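Local atomic coordinates of calcium-binding EF hand family protein (Arabidopsis thaliana, PDB entry 6YIG), a protein that probably serves as a calcium-binding endocytic adaptor of the plant TPLATE complex, represented here by its N-terminal EH domain, a pair of EF-hand-type helix-loop-helix units. Residues 70-75 with 95-100. Sequence-based numbering, arbitrary orientation.
Sequences SLRLVT and PAAAKI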
ATOM      1  N   SER A  70      -0.225   2.171   1.958  0.59 10.13           N
ATOM      2  CA  SER A  70      -0.690   1.916   0.590  0.59 11.20           C
ATOM      3  C   SER A  70      -1.218   0.494   0.453  0.59 12.34           C
ATOM      4  O   SER A  70      -2.156   0.256  -0.309  0.59 12.20           O
ATOM      5  CB  SER A  70       0.414   2.179  -0.436  0.59 11.47           C
ATOM      6  OG  SER A  70       1.369   1.125  -0.528  0.59 12.67           O
ATOM      7  N   LEU A  71      -0.626  -0.458   1.168  1.00 11.62           N
ATOM      8  CA  LEU A  71      -1.129  -1.835   1.165  1.00 11.83           C
ATOM      9  C   LEU A  71      -2.524  -1.907   1.781  1.00 11.43           C
ATOM     10  O   LEU A  71      -3.405  -2.626   1.280  1.00 12.11           O
ATOM     11  CB  LEU A  71      -0.158  -2.738   1.935  1.00 13.01           C
ATOM     12  CG  LEU A  71       1.177  -3.034   1.232  1.00 12.50           C
ATOM     13  CD1 LEU A  71       2.118  -3.730   2.240  1.00 14.68           C
ATOM     14  CD2 LEU A  71       1.019  -3.829  -0.044  1.00 13.60           C
ATOM     15  N   ARG A  72      -2.746  -1.167   2.877  1.00 12.52           N
ATOM     16  CA  ARG A  72      -4.058  -1.143   3.508  1.00 11.39           C
ATOM     17  C   ARG A  72      -5.102  -0.560   2.573  1.00 10.39           C
ATOM     18  O   ARG A  72      -6.218  -1.074   2.480  1.00 11.78           O
ATOM     19  CB  ARG A  72      -4.017  -0.344   4.814  1.00 11.47           C
ATOM     20  CG  ARG A  72      -3.180  -0.978   5.888  1.00 14.30           C
ATOM     21  CD  ARG A  72      -3.121  -0.141   7.172  1.00 13.82           C
ATOM     22  NE  ARG A  72      -2.325  -0.862   8.168  1.00 16.76           N
ATOM     23  CZ  ARG A  72      -1.051  -0.600   8.457  1.00 16.31           C
ATOM     24  NH1 ARG A  72      -0.409   0.413   7.904  1.00 14.50           N
ATOM     25  NH2 ARG A  72      -0.416  -1.362   9.323  1.00 19.47           N
ATOM     26  N   LEU A  73      -4.769   0.529   1.892  1.00 10.61           N
ATOM     27  CA  LEU A  73      -5.714   1.106   0.944  1.00 10.81           C
ATOM     28  C   LEU A  73      -5.987   0.144  -0.197  1.00 11.14           C
ATOM     29  O   LEU A  73      -7.121   0.090  -0.699  1.00 12.37           O
ATOM     30  CB  LEU A  73      -5.175   2.428   0.441  1.00 11.59           C
ATOM     31  CG  LEU A  73      -5.144   3.543   1.474  1.00 11.16           C
ATOM     32  CD1 LEU A  73      -4.393   4.756   0.934  1.00 16.88           C
ATOM     33  CD2 LEU A  73      -6.545   3.926   1.933  1.00 14.68           C
ATOM     34  N   VAL A  74      -4.966  -0.593  -0.651  1.00 11.60           N
ATOM     35  CA  VAL A  74      -5.179  -1.615  -1.674  1.00 11.37           C
ATOM     36  C   VAL A  74      -6.159  -2.680  -1.188  1.00 11.39           C
ATOM     37  O   VAL A  74      -7.065  -3.087  -1.924  1.00 13.92           O
ATOM     38  CB  VAL A  74      -3.848  -2.225  -2.143  1.00 11.23           C
ATOM     39  CG1 VAL A  74      -4.081  -3.504  -2.931  1.00 13.20           C
ATOM     40  CG2 VAL A  74      -3.067  -1.208  -2.948  1.00 14.17           C
ATOM     41  N   THR A  75      -6.021  -3.146   0.046  1.00 11.14           N
ATOM     42  CA  THR A  75      -7.001  -4.097   0.563  1.00 11.70           C
ATOM     43  C   THR A  75      -8.411  -3.529   0.530  1.00 14.19           C
ATOM     44  O   THR A  75      -9.362  -4.214   0.124  1.00 15.30           O
ATOM     45  CB  THR A  75      -6.627  -4.503   1.988  1.00 12.49           C
ATOM     46  OG1 THR A  75      -5.360  -5.145   1.915  1.00 13.13           O
ATOM     47  CG2 THR A  75      -7.675  -5.445   2.598  1.00 15.37           C
ATOM     48  N   PRO A  95      -6.607   4.218  14.567  1.00 15.19           N
ATOM     49  CA  PRO A  95      -6.285   2.810  14.838  1.00 16.80           C
ATOM     50  C   PRO A  95      -7.144   1.822  14.072  1.00 18.05           C
ATOM     51  O   PRO A  95      -6.881   0.615  14.146  1.00 19.01           O
ATOM     52  CB  PRO A  95      -6.492   2.687  16.362  1.00 21.90           C
ATOM     53  CG  PRO A  95      -7.332   3.854  16.741  1.00 29.56           C
ATOM     54  CD  PRO A  95      -7.059   4.951  15.758  1.00 17.59           C
ATOM     55  N   ALA A  96      -8.146   2.284  13.308  1.00 16.25           N
ATOM     56  CA  ALA A  96      -8.840   1.377  12.402  1.00 18.90           C
ATOM     57  C   ALA A  96      -7.874   0.734  11.423  1.00 15.79           C
ATOM     58  O   ALA A  96      -8.144  -0.350  10.890  1.00 17.23           O
ATOM     59  CB  ALA A  96      -9.930   2.129  11.650  1.00 18.81           C
ATOM     60  N   ALA A  97      -6.753   1.402  11.154  1.00 13.88           N
ATOM     61  CA  ALA A  97      -5.755   0.847  10.261  1.00 14.39           C
ATOM     62  C   ALA A  97      -5.320  -0.537  10.700  1.00 14.67           C
ATOM     63  O   ALA A  97      -5.024  -1.394   9.861  1.00 16.60           O
ATOM     64  CB  ALA A  97      -4.553   1.786  10.179  1.00 15.59           C
ATOM     65  N   ALA A  98      -5.236  -0.760  12.020  1.00 15.04           N
ATOM     66  CA  ALA A  98      -4.755  -2.033  12.541  1.00 15.03           C
ATOM     67  C   ALA A  98      -5.678  -3.191  12.188  1.00 17.79           C
ATOM     68  O   ALA A  98      -5.247  -4.343  12.235  1.00 24.15           O
ATOM     69  CB  ALA A  98      -4.586  -1.947  14.055  1.00 16.73           C
ATOM     70  N   LYS A  99      -6.928  -2.919  11.835  1.00 17.59           N
ATOM     71  CA  LYS A  99      -7.881  -3.969  11.502  1.00 18.98           C
ATOM     72  C   LYS A  99      -7.867  -4.351  10.027  1.00 16.27           C
ATOM     73  O   LYS A  99      -8.543  -5.308   9.648  1.00 20.17           O
ATOM     74  CB  LYS A  99      -9.299  -3.523  11.884  1.00 24.04           C
ATOM     75  CG  LYS A  99      -9.482  -3.225  13.361  1.00 31.29           C
ATOM     76  CD  LYS A  99     -10.862  -2.643  13.642  1.00 37.19           C
ATOM     77  N   ILE A 100      -7.117  -3.641   9.196  1.00 15.85           N
ATOM     78  CA  ILE A 100      -7.138  -3.851   7.754  1.00 14.49           C
ATOM     79  C   ILE A 100      -6.124  -4.931   7.409  1.00 13.60           C
ATOM     80  O   ILE A 100      -4.915  -4.756   7.692  1.00 15.01           O
ATOM     81  CB  ILE A 100      -6.851  -2.554   6.993  1.00 14.81           C
ATOM     82  CG1 ILE A 100      -7.864  -1.482   7.376  1.00 16.09           C
ATOM     83  CG2 ILE A 100      -6.845  -2.836   5.482  1.00 13.16           C
ATOM     84  CD1 ILE A 100      -7.538  -0.108   6.772  1.00 19.68           C
TER
HETATM   85  O   HOH W   1      -3.347  -3.404   9.316  1.00 24.45           O
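Arg72 and Ile100 bring the outer side of helix 64-78 against the segment that follows helix 85-93, where the C-terminal part of this EH domain folds back over its EF-hand-type helices. Residues 95-100 form a short coil held by successive backbone bonds such as Ile100 N to Ala97 O, and Ile100 leaves it in an extended conformation that turns its side chain to the helix. Its CG2, set anti to the backbone N (chi1 -58° for the CG1 branch), reaches the helix backbone, 3.5 Å from Arg72 O, and lies 3.8 Å from Arg72 CB. CD1 of the same isoleucine meets Arg72 CB from the other branch, so both methyls of Ile100 pack against one side of Arg72 CB. One turn on, Thr75 adds its CB, 3.9 Å from Ile100 CG2, with its methyl close by; its hydroxyl OG1 is hydrogen-bonded to Pro101 O and so ties the helix to the residue just after Ile100. From CG to NE Arg72 runs extended (chi2 and chi3 both 178°), which carries CD alongside the Ala97 methyl at 3.8 Å from its CB. There NE makes a weak, bent hydrogen bond to Ala97 O (3.2 Å, 124° at the hydrogen), while the guanidinium also forms a cation-pi contact with Phe13 of helix 12-20. Replacing Arg72 by an alanine would probably leave the bridging water and Ala97 O without the N-H they share, and strip the Ala97 methyl of the CD that packs on it. That water sits at the guanidinium edge, in its plane, accepting from Arg72 NE at 3.0 Å. It donates in turn to two backbone carbonyls, Ala97 O and, at 2.6 Å from the water oxygen, Ile100 O.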